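Local coordinates for protein Isomerase/lactonizing enzyme (Agrobacterium fabrum str. C58, PDB 2NQL) that is an enolase-superfamily protein of the mandelate racemase / muconate lactonizing enzyme family, pairing an alpha/beta capping domain with a TIM-type barrel that holds a sodium ion, at residues V19-A24 with Y46-R51; V55-E60 with W131-Q136; N200-L205 with P233-F238. All coordinates share one frame; numbering follows the deposited sequence.

Interaction 1 (V19-A24 with Y46-R51); sequences VPYLGA and YPTFDR. With SO4 (sulfate ion), chain D.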
loop_
_atom_site.group_PDB
_atom_site.type_symbol
_atom_site.label_atom_id
_atom_site.label_comp_id
_atom_site.label_asym_id
_atom_site.label_seq_id
_atom_site.Cartn_x
_atom_site.Cartn_y
_atom_site.Cartn_z
ATOM N N VAL A 19 2.570 5.163 -28.808
ATOM C CA VAL A 19 1.152 5.204 -29.096
ATOM C C VAL A 19 0.623 6.613 -28.860
ATOM O O VAL A 19 1.163 7.367 -28.030
ATOM C CB VAL A 19 0.349 4.149 -28.299
ATOM C CG1 VAL A 19 0.524 2.825 -28.945
ATOM C CG2 VAL A 19 0.785 4.077 -26.838
ATOM N N PRO A 20 -0.385 7.033 -29.656
ATOM C CA PRO A 20 -0.939 8.344 -29.343
ATOM C C PRO A 20 -1.654 8.218 -28.012
ATOM O O PRO A 20 -2.429 7.275 -27.798
ATOM C CB PRO A 20 -1.911 8.605 -30.498
ATOM C CG PRO A 20 -2.236 7.268 -31.036
ATOM C CD PRO A 20 -1.028 6.434 -30.848
ATOM N N TYR A 21 -1.282 9.069 -27.073
ATOM C CA TYR A 21 -1.843 8.942 -25.721
ATOM C C TYR A 21 -2.316 10.299 -25.202
ATOM O O TYR A 21 -3.158 10.376 -24.300
ATOM C CB TYR A 21 -0.835 8.277 -24.761
ATOM C CG TYR A 21 0.353 9.127 -24.413
ATOM C CD1 TYR A 21 0.416 9.801 -23.183
ATOM C CD2 TYR A 21 1.427 9.282 -25.316
ATOM C CE1 TYR A 21 1.496 10.593 -22.874
ATOM C CE2 TYR A 21 2.505 10.066 -25.010
ATOM C CZ TYR A 21 2.533 10.725 -23.780
ATOM O OH TYR A 21 3.592 11.527 -23.483
ATOM N N LEU A 22 -1.748 11.367 -25.745
ATOM C CA LEU A 22 -2.061 12.705 -25.237
ATOM C C LEU A 22 -3.422 13.250 -25.687
ATOM O O LEU A 22 -3.894 14.258 -25.161
ATOM C CB LEU A 22 -0.959 13.687 -25.584
ATOM C CG LEU A 22 0.403 13.412 -24.960
ATOM C CD1 LEU A 22 1.473 14.033 -25.789
ATOM C CD2 LEU A 22 0.480 13.890 -23.530
ATOM N N GLY A 23 -4.053 12.559 -26.635
ATOM C CA GLY A 23 -5.433 12.850 -27.035
ATOM C C GLY A 23 -6.431 12.736 -25.899
ATOM O O GLY A 23 -7.489 13.369 -25.935
ATOM N N ALA A 24 -6.077 11.957 -24.876
ATOM C CA ALA A 24 -6.916 11.807 -23.686
ATOM C C ALA A 24 -6.936 13.064 -22.811
ATOM O O ALA A 24 -7.803 13.206 -21.942
ATOM C CB ALA A 24 -6.470 10.594 -22.874
ATOM N N TYR A 46 -0.273 10.417 -15.115
ATOM C CA TYR A 46 0.299 9.595 -16.206
ATOM C C TYR A 46 1.715 10.054 -16.488
ATOM O O TYR A 46 2.003 11.254 -16.393
ATOM C CB TYR A 46 -0.549 9.729 -17.492
ATOM C CG TYR A 46 -1.923 9.133 -17.289
ATOM C CD1 TYR A 46 -2.168 7.787 -17.575
ATOM C CD2 TYR A 46 -2.960 9.910 -16.774
ATOM C CE1 TYR A 46 -3.441 7.226 -17.344
ATOM C CE2 TYR A 46 -4.242 9.374 -16.548
ATOM C CZ TYR A 46 -4.465 8.027 -16.833
ATOM O OH TYR A 46 -5.720 7.507 -16.619
ATOM N N PRO A 47 2.590 9.111 -16.893
ATOM C CA PRO A 47 3.896 9.451 -17.381
ATOM C C PRO A 47 3.817 9.916 -18.840
ATOM O O PRO A 47 2.868 9.542 -19.560
ATOM C CB PRO A 47 4.638 8.110 -17.354
ATOM C CG PRO A 47 3.567 7.070 -17.615
ATOM C CD PRO A 47 2.321 7.650 -16.951
ATOM N N THR A 48 4.823 10.671 -19.259
ATOM C CA THR A 48 4.970 11.082 -20.652
ATOM C C THR A 48 6.043 10.240 -21.361
ATOM O O THR A 48 6.836 10.739 -22.156
ATOM C CB THR A 48 5.248 12.618 -20.761
ATOM O OG1 THR A 48 6.360 12.973 -19.927
ATOM C CG2 THR A 48 3.966 13.406 -20.326
ATOM N N PHE A 49 6.080 8.955 -21.020
ATOM C CA PHE A 49 7.182 8.048 -21.385
ATOM C C PHE A 49 6.747 6.661 -20.884
ATOM O O PHE A 49 5.797 6.553 -20.080
ATOM C CB PHE A 49 8.516 8.459 -20.736
ATOM C CG PHE A 49 8.382 8.774 -19.279
ATOM C CD1 PHE A 49 8.325 7.728 -18.346
ATOM C CD2 PHE A 49 8.245 10.100 -18.838
ATOM C CE1 PHE A 49 8.134 8.000 -16.974
ATOM C CE2 PHE A 49 8.066 10.390 -17.470
ATOM C CZ PHE A 49 8.008 9.336 -16.541
ATOM N N ASP A 50 7.420 5.624 -21.362
ATOM C CA ASP A 50 7.202 4.262 -20.855
ATOM C C ASP A 50 8.385 3.972 -19.953
ATOM O O ASP A 50 9.511 4.364 -20.266
ATOM C CB ASP A 50 7.197 3.252 -21.984
ATOM C CG ASP A 50 5.880 3.212 -22.746
ATOM O OD1 ASP A 50 4.881 3.839 -22.323
ATOM O OD2 ASP A 50 5.853 2.531 -23.792
ATOM N N ARG A 51 8.141 3.313 -18.822
ATOM C CA ARG A 51 9.255 3.034 -17.884
ATOM C C ARG A 51 8.860 1.851 -17.015
ATOM O O ARG A 51 7.707 1.741 -16.609
ATOM C CB ARG A 51 9.546 4.261 -16.991
ATOM C CG ARG A 51 10.815 4.122 -16.108
ATOM C CD ARG A 51 11.221 5.480 -15.523
ATOM N NE ARG A 51 10.166 6.132 -14.757
ATOM C CZ ARG A 51 10.197 7.422 -14.417
ATOM N NH1 ARG A 51 11.214 8.212 -14.804
ATOM N NH2 ARG A 51 9.194 7.919 -13.724
HETATM S S SO4 D . -4.750 3.388 -16.796
HETATM O O1 SO4 D . -4.216 3.621 -15.456
HETATM O O2 SO4 D . -5.579 4.550 -17.133
HETATM O O3 SO4 D . -3.672 3.250 -17.768
HETATM O O4 SO4 D . -5.564 2.179 -16.774
#

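Interaction 2 (V55-E60 with W131-Q136); sequences VRMTTE and WDIAGQ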
loop_
_atom_site.group_PDB
_atom_site.type_symbol
_atom_site.label_atom_id
_atom_site.label_comp_id
_atom_site.label_asym_id
_atom_site.label_seq_id
_atom_site.Cartn_x
_atom_site.Cartn_y
_atom_site.Cartn_z
ATOM N N VAL A 55 14.896 -6.167 -12.424
ATOM C CA VAL A 55 15.849 -6.697 -11.419
ATOM C C VAL A 55 16.642 -7.848 -12.033
ATOM O O VAL A 55 16.048 -8.755 -12.600
ATOM C CB VAL A 55 15.110 -7.196 -10.140
ATOM C CG1 VAL A 55 16.079 -7.947 -9.216
ATOM C CG2 VAL A 55 14.517 -5.999 -9.389
ATOM N N ARG A 56 17.967 -7.768 -11.967
ATOM C CA ARG A 56 18.837 -8.898 -12.298
ATOM C C ARG A 56 19.372 -9.510 -11.009
ATOM O O ARG A 56 20.025 -8.807 -10.208
ATOM C CB ARG A 56 20.001 -8.450 -13.162
ATOM C CG ARG A 56 20.946 -9.612 -13.567
ATOM C CD ARG A 56 21.946 -9.217 -14.655
ATOM N NE ARG A 56 22.831 -8.115 -14.278
ATOM C CZ ARG A 56 23.461 -7.330 -15.145
ATOM N NH1 ARG A 56 23.324 -7.516 -16.464
ATOM N NH2 ARG A 56 24.248 -6.374 -14.707
ATOM N N MET A 57 19.095 -10.802 -10.853
ATOM C CA MET A 57 19.414 -11.567 -9.655
ATOM C C MET A 57 20.353 -12.684 -10.085
ATOM O O MET A 57 20.053 -13.423 -11.033
ATOM C CB MET A 57 18.129 -12.147 -9.064
ATOM C CG MET A 57 18.289 -12.727 -7.634
ATOM S SD MET A 57 16.778 -13.390 -6.957
ATOM C CE MET A 57 15.908 -11.862 -6.519
ATOM N N THR A 58 21.493 -12.802 -9.413
ATOM C CA THR A 58 22.528 -13.752 -9.856
ATOM C C THR A 58 22.911 -14.659 -8.685
ATOM O O THR A 58 23.085 -14.179 -7.587
ATOM C CB THR A 58 23.778 -13.033 -10.410
ATOM O OG1 THR A 58 23.360 -12.102 -11.412
ATOM C CG2 THR A 58 24.763 -14.038 -11.060
ATOM N N THR A 59 22.985 -15.965 -8.927
ATOM C CA THR A 59 23.479 -16.902 -7.912
ATOM C C THR A 59 25.003 -16.901 -7.828
ATOM O O THR A 59 25.700 -16.423 -8.734
ATOM C CB THR A 59 22.993 -18.355 -8.160
ATOM O OG1 THR A 59 23.685 -18.908 -9.280
ATOM C CG2 THR A 59 21.478 -18.433 -8.363
ATOM N N GLU A 60 25.522 -17.454 -6.726
ATOM C CA GLU A 60 26.955 -17.686 -6.535
ATOM C C GLU A 60 27.545 -18.465 -7.707
ATOM O O GLU A 60 28.654 -18.190 -8.159
ATOM C CB GLU A 60 27.164 -18.468 -5.235
ATOM C CG GLU A 60 26.580 -17.747 -4.025
ATOM C CD GLU A 60 27.138 -18.208 -2.703
ATOM O OE1 GLU A 60 27.721 -19.312 -2.643
ATOM O OE2 GLU A 60 26.979 -17.453 -1.719
ATOM N N TRP A 131 11.842 -17.160 -9.092
ATOM C CA TRP A 131 11.234 -18.273 -9.854
ATOM C C TRP A 131 11.949 -18.561 -11.181
ATOM O O TRP A 131 12.039 -19.733 -11.595
ATOM C CB TRP A 131 9.750 -18.046 -10.128
ATOM C CG TRP A 131 8.831 -18.374 -8.988
ATOM C CD1 TRP A 131 8.191 -17.480 -8.135
ATOM C CD2 TRP A 131 8.447 -19.680 -8.556
ATOM N NE1 TRP A 131 7.403 -18.176 -7.227
ATOM C CE2 TRP A 131 7.557 -19.521 -7.451
ATOM C CE3 TRP A 131 8.758 -20.983 -8.999
ATOM C CZ2 TRP A 131 6.984 -20.621 -6.785
ATOM C CZ3 TRP A 131 8.178 -22.072 -8.333
ATOM C CH2 TRP A 131 7.320 -21.879 -7.232
ATOM N N ASP A 132 12.453 -17.509 -11.831
ATOM C CA ASP A 132 13.268 -17.657 -13.070
ATOM C C ASP A 132 14.506 -18.505 -12.752
ATOM O O ASP A 132 14.815 -19.472 -13.448
ATOM C CB ASP A 132 13.667 -16.274 -13.595
ATOM C CG ASP A 132 14.350 -16.309 -14.965
ATOM O OD1 ASP A 132 14.321 -17.360 -15.651
ATOM O OD2 ASP A 132 14.923 -15.263 -15.361
ATOM N N ILE A 133 15.206 -18.146 -11.684
ATOM C CA ILE A 133 16.371 -18.916 -11.212
ATOM C C ILE A 133 15.994 -20.367 -10.860
ATOM O O ILE A 133 16.686 -21.307 -11.295
ATOM C CB ILE A 133 17.094 -18.186 -10.037
ATOM C CG1 ILE A 133 17.796 -16.923 -10.558
ATOM C CG2 ILE A 133 18.148 -19.098 -9.390
ATOM C CD1 ILE A 133 18.213 -15.935 -9.453
ATOM N N ALA A 134 14.907 -20.546 -10.112
ATOM C CA ALA A 134 14.443 -21.873 -9.688
ATOM C C ALA A 134 14.254 -22.763 -10.920
ATOM O O ALA A 134 14.694 -23.917 -10.950
ATOM C CB ALA A 134 13.121 -21.764 -8.894
ATOM N N GLY A 135 13.635 -22.198 -11.949
ATOM C CA GLY A 135 13.343 -22.966 -13.167
ATOM C C GLY A 135 14.606 -23.347 -13.901
ATOM O O GLY A 135 14.782 -24.520 -14.248
ATOM N N GLN A 136 15.480 -22.372 -14.129
ATOM C CA GLN A 136 16.780 -22.615 -14.748
ATOM C C GLN A 136 17.607 -23.682 -14.043
ATOM O O GLN A 136 18.162 -24.574 -14.699
ATOM C CB GLN A 136 17.599 -21.344 -14.830
ATOM C CG GLN A 136 17.076 -20.348 -15.876
ATOM C CD GLN A 136 17.975 -19.149 -15.980
ATOM O OE1 GLN A 136 19.166 -19.283 -16.276
ATOM N NE2 GLN A 136 17.421 -17.953 -15.717
#

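Interaction 3 (N200-L205 with P233-F238); sequences NLRQVL and PFDPWF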
loop_
_atom_site.group_PDB
_atom_site.type_symbol
_atom_site.label_atom_id
_atom_site.label_comp_id
_atom_site.label_asym_id
_atom_site.label_seq_id
_atom_site.Cartn_x
_atom_site.Cartn_y
_atom_site.Cartn_z
ATOM N N ASN A 200 -21.537 0.818 -31.814
ATOM C CA ASN A 200 -20.682 0.794 -32.990
ATOM C C ASN A 200 -19.833 -0.461 -33.130
ATOM O O ASN A 200 -19.826 -1.092 -34.190
ATOM C CB ASN A 200 -19.803 2.040 -33.059
ATOM C CG ASN A 200 -19.043 2.129 -34.368
ATOM O OD1 ASN A 200 -19.643 2.262 -35.435
ATOM N ND2 ASN A 200 -17.725 2.027 -34.300
ATOM N N LEU A 201 -19.130 -0.823 -32.055
ATOM C CA LEU A 201 -18.329 -2.037 -32.024
ATOM C C LEU A 201 -19.142 -3.295 -32.332
ATOM O O LEU A 201 -18.730 -4.099 -33.176
ATOM C CB LEU A 201 -17.540 -2.159 -30.708
ATOM C CG LEU A 201 -16.424 -1.100 -30.529
ATOM C CD1 LEU A 201 -15.766 -1.221 -29.159
ATOM C CD2 LEU A 201 -15.365 -1.116 -31.661
ATOM N N ARG A 202 -20.310 -3.431 -31.695
ATOM C CA ARG A 202 -21.216 -4.566 -31.933
ATOM C C ARG A 202 -21.661 -4.652 -33.415
ATOM O O ARG A 202 -21.684 -5.742 -34.001
ATOM C CB ARG A 202 -22.437 -4.471 -30.995
ATOM C CG ARG A 202 -23.450 -5.610 -31.099
ATOM C CD ARG A 202 -22.784 -6.980 -30.943
ATOM N NE ARG A 202 -22.359 -7.212 -29.564
ATOM C CZ ARG A 202 -21.408 -8.073 -29.201
ATOM N NH1 ARG A 202 -20.738 -8.769 -30.118
ATOM N NH2 ARG A 202 -21.100 -8.210 -27.916
ATOM N N GLN A 203 -21.984 -3.496 -34.000
ATOM C CA GLN A 203 -22.376 -3.397 -35.409
ATOM C C GLN A 203 -21.223 -3.775 -36.334
ATOM O O GLN A 203 -21.384 -4.605 -37.238
ATOM C CB GLN A 203 -22.868 -1.977 -35.709
ATOM C CG GLN A 203 -23.663 -1.842 -36.990
ATOM C CD GLN A 203 -23.008 -0.892 -37.966
ATOM O OE1 GLN A 203 -21.962 -1.196 -38.548
ATOM N NE2 GLN A 203 -23.618 0.276 -38.151
ATOM N N VAL A 204 -20.055 -3.182 -36.085
ATOM C CA VAL A 204 -18.850 -3.490 -36.848
ATOM C C VAL A 204 -18.412 -4.952 -36.714
ATOM O O VAL A 204 -18.174 -5.621 -37.728
ATOM C CB VAL A 204 -17.705 -2.496 -36.523
ATOM C CG1 VAL A 204 -16.348 -2.984 -37.074
ATOM C CG2 VAL A 204 -18.048 -1.109 -37.079
ATOM N N LEU A 205 -18.355 -5.463 -35.483
ATOM C CA LEU A 205 -17.757 -6.790 -35.232
ATOM C C LEU A 205 -18.721 -7.970 -35.334
ATOM O O LEU A 205 -18.289 -9.115 -35.505
ATOM C CB LEU A 205 -17.035 -6.824 -33.876
ATOM C CG LEU A 205 -15.896 -5.796 -33.724
ATOM C CD1 LEU A 205 -15.481 -5.672 -32.242
ATOM C CD2 LEU A 205 -14.692 -6.176 -34.592
ATOM N N PRO A 233 -28.153 -3.847 -23.859
ATOM C CA PRO A 233 -28.708 -4.240 -25.169
ATOM C C PRO A 233 -27.697 -4.683 -26.238
ATOM O O PRO A 233 -28.084 -5.312 -27.229
ATOM C CB PRO A 233 -29.433 -2.969 -25.635
ATOM C CG PRO A 233 -29.808 -2.279 -24.390
ATOM C CD PRO A 233 -28.648 -2.513 -23.463
ATOM N N PHE A 234 -26.421 -4.363 -26.046
ATOM C CA PHE A 234 -25.411 -4.686 -27.038
ATOM C C PHE A 234 -24.523 -5.848 -26.587
ATOM O O PHE A 234 -23.476 -6.109 -27.191
ATOM C CB PHE A 234 -24.613 -3.429 -27.390
ATOM C CG PHE A 234 -25.486 -2.270 -27.821
ATOM C CD1 PHE A 234 -26.045 -2.238 -29.105
ATOM C CD2 PHE A 234 -25.788 -1.237 -26.931
ATOM C CE1 PHE A 234 -26.870 -1.179 -29.492
ATOM C CE2 PHE A 234 -26.609 -0.172 -27.313
ATOM C CZ PHE A 234 -27.148 -0.144 -28.591
ATOM N N ASP A 235 -24.970 -6.553 -25.543
ATOM C CA ASP A 235 -24.331 -7.781 -25.059
ATOM C C ASP A 235 -22.853 -7.582 -24.606
ATOM O O ASP A 235 -21.934 -8.126 -25.230
ATOM C CB ASP A 235 -24.445 -8.897 -26.113
ATOM C CG ASP A 235 -24.038 -10.266 -25.575
ATOM O OD1 ASP A 235 -24.383 -10.580 -24.417
ATOM O OD2 ASP A 235 -23.365 -11.022 -26.321
ATOM N N PRO A 236 -22.625 -6.791 -23.541
ATOM C CA PRO A 236 -21.258 -6.712 -23.012
ATOM C C PRO A 236 -20.760 -8.020 -22.406
ATOM O O PRO A 236 -21.473 -8.693 -21.644
ATOM C CB PRO A 236 -21.348 -5.601 -21.951
ATOM C CG PRO A 236 -22.764 -5.587 -21.527
ATOM C CD PRO A 236 -23.554 -5.948 -22.764
ATOM N N TRP A 237 -19.528 -8.369 -22.769
ATOM C CA TRP A 237 -18.843 -9.543 -22.245
ATOM C C TRP A 237 -18.656 -9.424 -20.734
ATOM O O TRP A 237 -19.058 -10.319 -19.985
ATOM C CB TRP A 237 -17.499 -9.657 -22.983
ATOM C CG TRP A 237 -16.509 -10.691 -22.551
ATOM C CD1 TRP A 237 -16.728 -11.829 -21.831
ATOM C CD2 TRP A 237 -15.123 -10.677 -22.875
ATOM N NE1 TRP A 237 -15.546 -12.523 -21.669
ATOM C CE2 TRP A 237 -14.546 -11.835 -22.305
ATOM C CE3 TRP A 237 -14.302 -9.780 -23.588
ATOM C CZ2 TRP A 237 -13.185 -12.115 -22.404
ATOM C CZ3 TRP A 237 -12.944 -10.064 -23.704
ATOM C CH2 TRP A 237 -12.403 -11.236 -23.126
ATOM N N PHE A 238 -18.041 -8.328 -20.298
ATOM C CA PHE A 238 -18.007 -7.970 -18.888
ATOM C C PHE A 238 -17.924 -6.458 -18.719
ATOM O O PHE A 238 -17.562 -5.732 -19.666
ATOM C CB PHE A 238 -16.893 -8.712 -18.130
ATOM C CG PHE A 238 -15.491 -8.481 -18.678
ATOM C CD1 PHE A 238 -14.769 -7.331 -18.343
ATOM C CD2 PHE A 238 -14.881 -9.435 -19.488
ATOM C CE1 PHE A 238 -13.456 -7.122 -18.816
ATOM C CE2 PHE A 238 -13.573 -9.245 -19.974
ATOM C CZ PHE A 238 -12.862 -8.069 -19.645
#

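Interaction 1 (V19-A24 with Y46-R51)
In the N-terminal capping region of this enolase-superfamily protein, Tyr21, on the loop after strand 5-15, reaches Thr48, in the link between the small hairpin of strands 36-38 and 45-47 and the long strand 50-59. The phenol end does the touching: Tyr21 OH lies 3.2 Å from Thr48 CA and 3.4 Å from Thr48 CB. Beside it, Tyr21 CE1 comes within 3.7 Å of Pro47 O, meeting it obliquely. The ring leaves the backbone between N and the carbonyl carbon (chi1 70°), which swings it across to Thr48, and Leu22 CG lies over one face, near the rim. The polar end of Thr48 is engaged elsewhere, its OG1 being bonded to Gly35 O. Tyr46 also binds a sulfate, probably taken from the crystallisation liquor: Tyr46 OH, which is bonded to Asn42 as well, donates to sulfate O2 at 3.0 Å, near the plane of the ring. Arg17 adds an electrostatic tie, since it makes a cation-pi contact with Tyr21 and a salt bridge to Asp50. Between 19-24 and 46-51 no hydrogen bond forms, so the direct contact is van der Waals and has little directional grip.

Interaction 2 (V55-E60 with W131-Q136)
Met57 meets Ile133 where strand 50-59 packs on helix 117-138. Its chain lies roughly at right angles to the isoleucine, and the methyl Ile133 CD1 is the common point of contact: Met57 CG sits 3.7 Å from it, with Met57 CB and Met57 SD each at 3.8 Å. With CG anti to the backbone N (chi1 -168°), the methionine extends before it bends at its thioether, and it also packs on Leu126 and Leu130, earlier on the same helix. The backbone of Met57 joins in, as its carbonyl O is 3.5 Å from Ile133 CD1. The CB of Thr58 points away from the helix.

This is the sheet-on-helix layer of the capping domain. Strand 50-59 runs antiparallel between 5-15 and 64-70, and helix 117-138 lies across one face of the sheet.

At Thr59 the chain turns its CB back toward the helix, and the two CA atoms of Thr59 and Ile133 are 8.1 Å apart. The methyl does the work here: Thr59 CG2 meets Ile133 CG2 at 3.5 Å as the two side chains run alongside each other, pointing opposite ways. The hydroxyl has a different task, Thr59 OG1 accepting a hydrogen bond from Thr63 N across the turn that leads into strand 64-70. That strand is also tied to the helix by polar groups, through Val64 O to Gln136 NE2 and Trp66 N to Asp132 OD2. Within the helix, Gln136 NE2 donates to Asp132 OD1 over 3.2 Å and fairly straight (159° at the hydrogen), approaching from above the carboxylate plane.

Interaction 3 (N200-L205 with P233-F238)
Arg202 reaches from helix 194-205 to the backbone of Phe234 and Asp235, in the loop that leads from helix 221-231 into strand 239-240. Both segments belong to the TIM-type barrel domain, and the contact lies at its surface, joining a barrel helix to the loop entering a nearby strand. Of all the residues here, Arg202 has the most surface buried. Its CG starts anti to the backbone N, and bends at chi2 (53°) and chi3 fold the chain round to present the NE side of the guanidinium to the loop. Arg202 NE donates to Phe234 O at 2.8 Å, nearly straight at 164°. Arg202 NH2 reaches that same Phe234 O at 3.3 Å, so one carbonyl is gripped side-on by two nitrogens, with the oxygen almost in the guanidinium plane.

Besides this oxygen, Phe234 brings its CB to 4.3 Å from Arg202 CB, and its ring comes near the aliphatic part of the arginine while packing against Pro233 of its own segment. Asp235 adds a second carbonyl near the guanidinium edge, Asp235 O, which takes a short but weak, poorly angled bond from Arg202 NH2 at 2.8 Å. The third nitrogen, NH1, is bonded to Gly206 O and Ala209 O just beyond the helix. Backbone oxygens bonded to all three nitrogens probably fix the rotation of the group. The carboxylate of Asp235 makes only a long salt bridge, electrostatic and not a hydrogen bond, with Asp235 OD2 lying 3.9 Å from Arg202 NH2 and well out of the guanidinium plane.

Interactions 1 and 2 share strand 50-59: the first lies where the strand begins and the second where it ends, with centres 32 Å apart. Interaction 3 belongs to the barrel domain. Its centre is 27 Å from that of interaction 1, with nearest atoms about 16 Å apart, and 44 Å from that of interaction 2, on the opposite side of the chain's centre. The three follow one another along the sequence without overlap. The sodium ion is bound by Glu240 and Glu266; Glu240 comes two residues after segment 233-238 of interaction 3. In this crystal a sulfate, probably from the liquor, sits between Tyr46 of interaction 1 and His216, just past barrel strand 210-214.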